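Local coordinates for chitinase A (Pteris ryukyuensis, PDB 4RL3), which probably hydrolyses the glycosidic bonds of chitin, the present chain being the family GH18 catalytic domain of the longer protein, at residues Val180-Tyr185 against Asn201-Lys206; Pro158-Glu163 against Tyr185-Gly190; Ser194-Leu199 against Ser227-Ala232. All blocks are in the same frame, centred on the assembly; numbering follows the deposited sequence.

Contact 1 of 3, residues Val180-Tyr185 against Asn201-Lys206. With ACT (acetate ion), chain E.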
# COMPACT_ATOMS: atom_id res chain seq x y z
N VAL A 180 -1.77 0.74 -8.45
CA VAL A 180 -2.41 1.86 -7.78
C VAL A 180 -3.34 1.28 -6.72
O VAL A 180 -4.40 0.71 -7.04
CB VAL A 180 -3.15 2.78 -8.78
CG1 VAL A 180 -3.82 3.93 -8.03
CG2 VAL A 180 -2.19 3.30 -9.84
N ASN A 181 -2.92 1.40 -5.46
CA ASN A 181 -3.71 0.98 -4.30
C ASN A 181 -4.70 2.09 -3.93
O ASN A 181 -4.55 2.74 -2.90
CB ASN A 181 -2.81 0.71 -3.08
CG ASN A 181 -1.97 -0.56 -3.17
OD1 ASN A 181 -1.84 -1.22 -4.22
ND2 ASN A 181 -1.36 -0.90 -2.05
N PHE A 182 -5.70 2.33 -4.77
CA PHE A 182 -6.63 3.40 -4.50
C PHE A 182 -7.46 3.02 -3.27
O PHE A 182 -7.99 1.92 -3.19
CB PHE A 182 -7.54 3.68 -5.70
CG PHE A 182 -8.34 4.94 -5.56
CD1 PHE A 182 -9.51 4.94 -4.82
CD2 PHE A 182 -7.89 6.13 -6.10
CE1 PHE A 182 -10.23 6.09 -4.65
CE2 PHE A 182 -8.62 7.30 -5.92
CZ PHE A 182 -9.79 7.27 -5.20
N GLN A 183 -7.56 3.94 -2.31
CA GLN A 183 -8.24 3.67 -1.05
C GLN A 183 -9.75 3.91 -1.14
O GLN A 183 -10.24 5.00 -0.83
CB GLN A 183 -7.66 4.55 0.05
CG GLN A 183 -6.18 4.35 0.31
CD GLN A 183 -5.68 5.22 1.44
OE1 GLN A 183 -6.41 5.49 2.40
NE2 GLN A 183 -4.45 5.69 1.33
N PHE A 184 -10.49 2.88 -1.53
CA PHE A 184 -11.95 3.01 -1.71
C PHE A 184 -12.70 3.05 -0.39
O PHE A 184 -13.87 3.44 -0.35
CB PHE A 184 -12.47 1.90 -2.62
CG PHE A 184 -12.08 2.10 -4.06
CD1 PHE A 184 -12.77 3.02 -4.86
CD2 PHE A 184 -11.01 1.42 -4.61
CE1 PHE A 184 -12.40 3.22 -6.17
CE2 PHE A 184 -10.65 1.62 -5.93
CZ PHE A 184 -11.34 2.52 -6.72
N TYR A 185 -12.01 2.70 0.69
CA TYR A 185 -12.56 2.81 2.04
C TYR A 185 -12.59 4.25 2.54
O TYR A 185 -13.05 4.51 3.66
CB TYR A 185 -11.82 1.88 3.02
CG TYR A 185 -10.32 1.83 2.86
CD1 TYR A 185 -9.72 0.92 1.99
CD2 TYR A 185 -9.50 2.66 3.60
CE1 TYR A 185 -8.34 0.87 1.84
CE2 TYR A 185 -8.12 2.61 3.47
CZ TYR A 185 -7.54 1.72 2.59
OH TYR A 185 -6.18 1.67 2.46
N ASN A 201 -14.87 3.19 -11.40
CA ASN A 201 -14.66 3.71 -12.75
C ASN A 201 -14.10 5.13 -12.74
O ASN A 201 -13.20 5.45 -13.50
CB ASN A 201 -15.97 3.64 -13.55
CG ASN A 201 -16.16 2.29 -14.21
OD1 ASN A 201 -15.83 2.11 -15.39
ND2 ASN A 201 -16.64 1.30 -13.44
N THR A 202 -14.59 5.97 -11.84
CA THR A 202 -14.10 7.33 -11.77
C THR A 202 -12.63 7.37 -11.35
O THR A 202 -11.81 8.07 -11.96
CB THR A 202 -14.96 8.17 -10.82
OG1 THR A 202 -16.28 8.31 -11.37
CG2 THR A 202 -14.34 9.55 -10.61
N ALA A 203 -12.30 6.64 -10.29
CA ALA A 203 -10.91 6.57 -9.84
C ALA A 203 -10.00 5.98 -10.90
O ALA A 203 -8.91 6.50 -11.20
CB ALA A 203 -10.81 5.76 -8.55
N ALA A 204 -10.46 4.90 -11.53
CA ALA A 204 -9.67 4.27 -12.58
C ALA A 204 -9.38 5.25 -13.73
O ALA A 204 -8.27 5.26 -14.27
CB ALA A 204 -10.37 3.02 -13.09
N SER A 205 -10.35 6.10 -14.07
CA SER A 205 -10.17 7.07 -15.15
C SER A 205 -9.04 8.08 -14.89
O SER A 205 -8.49 8.64 -15.84
CB SER A 205 -11.48 7.83 -15.42
OG SER A 205 -11.70 8.84 -14.47
N LYS A 206 -8.70 8.29 -13.62
CA LYS A 206 -7.65 9.23 -13.20
C LYS A 206 -6.27 8.61 -13.08
O LYS A 206 -5.27 9.34 -12.98
CB LYS A 206 -8.02 9.84 -11.84
CG LYS A 206 -9.33 10.62 -11.87
CD LYS A 206 -9.83 10.93 -10.47
CE LYS A 206 -11.14 11.72 -10.54
NZ LYS A 206 -11.67 12.00 -9.18
C ACT E . -3.65 3.41 3.82
O ACT E . -3.01 4.23 4.53
OXT ACT E . -4.87 3.27 4.09
CH3 ACT E . -2.98 2.64 2.71
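A short hydrogen bond of 2.6 Å runs from Tyr185 OH to OXT of an acetate ion, on a part of the loop well removed from helix segment 201-206. The acetate is probably from the crystallisation liquor. Its OXT lies at the edge of the Tyr185 ring, in the ring plane. Gln183 flanks both groups. Its CB lies over one face of the Tyr185 ring, offset toward the rim, and its carboxamide stands beside the acetate, with Gln183 CD 3.4 Å from OXT. The amide end is held by a bond from Gln183 NE2 to the backbone O of Ala157. Exchange for an alanine removes this carboxamide, which would probably leave Ala157 O without this donor and open a gap beside the acetate.

The contact between the two segments is apolar and centres on Ala203. Its methyl carbon CB sits squarely over one face of the Phe182 ring, 3.6 Å from the centroid and 6° off the normal, a CH-pi contact. Phe182 CG is anti to the backbone N (chi1 -169°), and this swings the ring toward the helix. Phe184 reaches the same methyl from a different direction, its CZ 3.8 Å from Ala203 CB. The two phenylalanines also pack together: Phe182 CD1 lies 3.4 Å above the centre of the Phe184 ring. Ala203 thus closes a small aromatic cluster.

The loop leaves strand 179-180 and packs its aromatic side chains on helix 193-206, which follows it, a beta-alpha unit of the family GH18 TIM barrel. Phe184 also meets Tyr196 on that helix. Ser216 OG of strand 215-218 bonds to Phe182 O and Phe184 N, while Gln183 touches Asp122 on strand 118-123 at the barrel interior.

Contact 2 of 3, residues Pro158-Glu163 against Tyr185-Gly190. With ACT (acetate ion), chain E.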
# COMPACT_ATOMS: atom_id res chain seq x y z
N PRO A 158 -3.31 6.29 -3.28
CA PRO A 158 -4.02 7.57 -3.24
C PRO A 158 -5.47 7.47 -2.78
O PRO A 158 -6.03 6.38 -2.69
CB PRO A 158 -4.00 8.02 -4.69
CG PRO A 158 -4.02 6.74 -5.47
CD PRO A 158 -3.18 5.79 -4.66
N PHE A 159 -6.04 8.63 -2.51
CA PHE A 159 -7.49 8.79 -2.34
C PHE A 159 -7.81 10.20 -2.83
O PHE A 159 -6.91 10.94 -3.22
CB PHE A 159 -7.92 8.55 -0.87
CG PHE A 159 -7.30 9.48 0.12
CD1 PHE A 159 -6.01 9.28 0.60
CD2 PHE A 159 -8.02 10.57 0.59
CE1 PHE A 159 -5.45 10.16 1.52
CE2 PHE A 159 -7.46 11.45 1.51
CZ PHE A 159 -6.18 11.25 1.97
N ASP A 160 -9.08 10.58 -2.85
CA ASP A 160 -9.44 11.81 -3.57
C ASP A 160 -8.80 13.07 -2.98
O ASP A 160 -8.42 13.98 -3.72
CB ASP A 160 -10.96 11.98 -3.64
CG ASP A 160 -11.62 10.99 -4.60
OD1 ASP A 160 -10.94 10.40 -5.46
OD2 ASP A 160 -12.86 10.83 -4.50
N GLY A 161 -8.67 13.10 -1.66
CA GLY A 161 -8.08 14.25 -0.97
C GLY A 161 -6.65 14.57 -1.34
O GLY A 161 -6.18 15.69 -1.10
N VAL A 162 -5.95 13.59 -1.92
CA VAL A 162 -4.58 13.78 -2.40
C VAL A 162 -4.45 13.55 -3.91
O VAL A 162 -3.39 13.22 -4.42
CB VAL A 162 -3.59 12.90 -1.59
CG1 VAL A 162 -3.58 13.35 -0.14
CG2 VAL A 162 -3.94 11.41 -1.69
N GLU A 163 -5.54 13.81 -4.64
CA GLU A 163 -5.57 13.63 -6.10
C GLU A 163 -4.53 14.45 -6.84
O GLU A 163 -3.89 13.95 -7.76
CB GLU A 163 -6.98 13.99 -6.61
CG GLU A 163 -7.20 13.85 -8.11
CD GLU A 163 -8.66 14.05 -8.45
OE1 GLU A 163 -9.50 13.28 -7.92
OE2 GLU A 163 -8.99 15.00 -9.21
N TYR A 185 -12.01 2.70 0.69
CA TYR A 185 -12.56 2.81 2.04
C TYR A 185 -12.59 4.25 2.54
O TYR A 185 -13.05 4.51 3.66
CB TYR A 185 -11.82 1.88 3.02
CG TYR A 185 -10.32 1.83 2.86
CD1 TYR A 185 -9.72 0.92 1.99
CD2 TYR A 185 -9.50 2.66 3.60
CE1 TYR A 185 -8.34 0.87 1.84
CE2 TYR A 185 -8.12 2.61 3.47
CZ TYR A 185 -7.54 1.72 2.59
OH TYR A 185 -6.18 1.67 2.46
N SER A 186 -12.12 5.20 1.71
CA SER A 186 -12.33 6.63 1.94
C SER A 186 -13.80 7.03 1.70
O SER A 186 -14.21 8.10 2.15
CB SER A 186 -11.42 7.46 1.02
OG SER A 186 -11.70 7.20 -0.35
N TYR A 187 -14.56 6.21 0.99
CA TYR A 187 -15.96 6.52 0.69
C TYR A 187 -16.87 6.06 1.83
O TYR A 187 -16.43 5.36 2.75
CB TYR A 187 -16.39 5.94 -0.66
CG TYR A 187 -15.62 6.56 -1.81
CD1 TYR A 187 -15.70 7.93 -2.07
CD2 TYR A 187 -14.77 5.80 -2.60
CE1 TYR A 187 -14.98 8.51 -3.09
CE2 TYR A 187 -14.04 6.37 -3.63
CZ TYR A 187 -14.15 7.73 -3.87
OH TYR A 187 -13.43 8.30 -4.90
N GLY A 188 -18.14 6.47 1.77
CA GLY A 188 -19.05 6.26 2.88
C GLY A 188 -19.49 4.83 3.12
O GLY A 188 -19.58 4.02 2.19
N ALA A 189 -19.79 4.53 4.38
CA ALA A 189 -20.28 3.20 4.78
C ALA A 189 -21.61 2.82 4.13
O ALA A 189 -21.94 1.65 4.05
CB ALA A 189 -20.39 3.13 6.30
N GLY A 190 -22.36 3.82 3.67
CA GLY A 190 -23.61 3.59 2.95
C GLY A 190 -23.47 3.25 1.47
O GLY A 190 -24.46 3.00 0.81
C ACT E . -3.65 3.41 3.82
O ACT E . -3.01 4.23 4.53
OXT ACT E . -4.87 3.27 4.09
CH3 ACT E . -2.98 2.64 2.71
O HOH W 1 -11.38 9.18 -2.08
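Asp160, Ser186 and Tyr187 carry this contact between the loop that follows strand 153-156 and the one that follows strand 179-180, neighbouring parallel strands of the TIM barrel. Tyr187 OH donates a hydrogen bond to Asp160 OD2 at 2.6 Å. The carboxylate oxygen lies at the edge of the tyrosine ring, near its plane. The hydroxyl meets OD2 from above the carboxylate, 37° out of its plane. The two side chains cross at about a right angle, with carboxylate and ring planes 66° apart.

Ser186 works through a water. Its OG accepts a hydrogen bond from the water at 2.6 Å, and the same water accepts one from the backbone N of Asp160 at 2.8 Å. Ser186 OG also bonds to Gln183 O. With chi1 at 61°, OG lies between the backbone N and the carbonyl carbon, over the centre of the Tyr187 ring face. Phe159 CB adds a looser touch, 4.0 Å from Ser186 OG, while its ring turns away and packs against Val162 CG2.

Phe182 lies against both Asp160 and Tyr187, and Leu199 of helix 193-206 also packs on the tyrosine. Lys206, whose NZ is in a salt bridge with Glu163 OE1, also touches Asp160, and its charge may help somewhat to keep the carboxylate ionised. A charged acceptor on a short phenol bond, plus the bridging water, implies a link probably less dependent on apolar packing.

Contact 3 of 3, residues Ser194-Leu199 against Ser227-Ala232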
# COMPACT_ATOMS: atom_id res chain seq x y z
N SER A 194 -23.55 -0.93 -6.64
CA SER A 194 -23.65 -0.15 -7.88
C SER A 194 -22.83 1.14 -7.80
O SER A 194 -22.09 1.48 -8.73
CB SER A 194 -25.11 0.21 -8.15
OG SER A 194 -25.23 0.99 -9.33
N GLN A 195 -22.97 1.85 -6.70
CA GLN A 195 -22.20 3.07 -6.47
C GLN A 195 -20.69 2.77 -6.44
O GLN A 195 -19.90 3.54 -6.98
CB GLN A 195 -22.58 3.74 -5.16
CG GLN A 195 -23.95 4.41 -5.20
CD GLN A 195 -24.32 5.00 -3.87
OE1 GLN A 195 -24.25 4.33 -2.83
NE2 GLN A 195 -24.72 6.26 -3.87
N TYR A 196 -20.31 1.66 -5.83
CA TYR A 196 -18.90 1.29 -5.77
C TYR A 196 -18.32 1.10 -7.17
O TYR A 196 -17.19 1.53 -7.45
CB TYR A 196 -18.69 0.03 -4.94
CG TYR A 196 -17.24 -0.27 -4.62
CD1 TYR A 196 -16.40 -0.87 -5.56
CD2 TYR A 196 -16.70 0.04 -3.37
CE1 TYR A 196 -15.08 -1.14 -5.26
CE2 TYR A 196 -15.37 -0.21 -3.07
CZ TYR A 196 -14.57 -0.82 -4.02
OH TYR A 196 -13.26 -1.10 -3.75
N VAL A 197 -19.06 0.41 -8.03
CA VAL A 197 -18.63 0.22 -9.40
C VAL A 197 -18.43 1.59 -10.07
O VAL A 197 -17.43 1.82 -10.76
CB VAL A 197 -19.61 -0.66 -10.20
CG1 VAL A 197 -19.25 -0.67 -11.67
CG2 VAL A 197 -19.60 -2.08 -9.65
N SER A 198 -19.37 2.51 -9.86
CA SER A 198 -19.22 3.86 -10.41
C SER A 198 -17.99 4.59 -9.85
O SER A 198 -17.24 5.23 -10.59
CB SER A 198 -20.48 4.69 -10.13
OG SER A 198 -21.62 4.15 -10.78
N LEU A 199 -17.79 4.48 -8.54
CA LEU A 199 -16.65 5.14 -7.89
C LEU A 199 -15.33 4.56 -8.38
O LEU A 199 -14.34 5.29 -8.57
CB LEU A 199 -16.75 4.97 -6.37
CG LEU A 199 -17.92 5.69 -5.71
CD1 LEU A 199 -18.14 5.16 -4.30
CD2 LEU A 199 -17.70 7.19 -5.69
N SER A 227 -18.64 -6.99 2.36
CA SER A 227 -19.50 -7.87 1.57
C SER A 227 -20.05 -7.14 0.35
O SER A 227 -20.16 -7.71 -0.73
CB SER A 227 -20.65 -8.42 2.42
OG SER A 227 -21.45 -7.38 2.94
N THR A 228 -20.35 -5.86 0.51
CA THR A 228 -20.84 -5.03 -0.59
C THR A 228 -19.74 -4.78 -1.62
O THR A 228 -19.96 -4.88 -2.83
CB THR A 228 -21.39 -3.72 -0.04
OG1 THR A 228 -22.51 -4.01 0.80
CG2 THR A 228 -21.81 -2.77 -1.16
N VAL A 229 -18.55 -4.47 -1.14
CA VAL A 229 -17.43 -4.30 -2.04
C VAL A 229 -17.14 -5.59 -2.83
O VAL A 229 -16.87 -5.54 -4.03
CB VAL A 229 -16.16 -3.86 -1.29
CG1 VAL A 229 -14.97 -3.81 -2.24
CG2 VAL A 229 -16.38 -2.50 -0.65
N LEU A 230 -17.21 -6.74 -2.16
CA LEU A 230 -16.96 -8.00 -2.83
C LEU A 230 -17.98 -8.26 -3.94
O LEU A 230 -17.63 -8.75 -5.01
CB LEU A 230 -16.88 -9.16 -1.82
CG LEU A 230 -15.59 -9.12 -0.98
CD1 LEU A 230 -15.73 -9.90 0.32
CD2 LEU A 230 -14.40 -9.60 -1.79
N SER A 231 -19.23 -7.87 -3.70
CA SER A 231 -20.26 -7.94 -4.74
C SER A 231 -19.93 -7.06 -5.95
O SER A 231 -20.00 -7.51 -7.10
CB SER A 231 -21.62 -7.58 -4.16
OG SER A 231 -22.06 -8.56 -3.24
N ALA A 232 -19.51 -5.83 -5.69
CA ALA A 232 -19.06 -4.94 -6.77
C ALA A 232 -17.87 -5.51 -7.51
O ALA A 232 -17.77 -5.41 -8.73
CB ALA A 232 -18.70 -3.57 -6.20
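Helix segments 194-199 and 227-232 cross at -62°, with their axes 8.7 Å apart at closest approach and the backbones nearest at Val197 and Ala232.

Tyr196 is the main side chain in the interface. A chi1 of -169° lays CG beside the carbonyl carbon, and the ring reaches across to the other helix. Val229 lies over one face of the ring and uses both its branches. Val229 CG2 is 3.5 Å from Tyr196 CE2, while Val229 CG1 is near the far end of the ring, 3.5 Å from Tyr196 CZ. Ala232 meets the ring nearer its root: its CB is 3.6 Å from Tyr196 CD1 and also touches Tyr196 CB. Val197 extends the apolar patch, with CG2 3.9 Å from Ala232 CB. The small alanine probably lets the two backbones come close here.

The phenol oxygen of Tyr196 is satisfied beyond the two helices, by a hydrogen bond to Ser216 O. The tyrosine thus fastens its helix to strand 215-218 as well. Val229 packs on Phe217 of the same strand. On the outer side of segment 227-232, Ser227 O accepts from both Ser231 N and Ser231 OG, which approach from opposite faces of its plane.

Successive helices with a strand between them, packed around the outside of the sheet, are characteristic of the TIM barrel that family GH18 enzymes adopt.

Contacts 1 and 3 are buried and apolar, while contact 2 lies at the surface and depends on polar bonds and a water. Helix 193-206 serves both buried contacts: its later turns meet the loop in contact 1, its earlier ones the next helix in contact 3. Contacts 1 and 2 share Tyr185 and the loop after strand 179-180. They are also tied together by a salt bridge between helix 193-206 and helix 163-173. Their centres are about 9 Å apart. Contact 3 lies farther from the chain centre, in the outer helical layer, and is connected to contact 1 through helix 193-206.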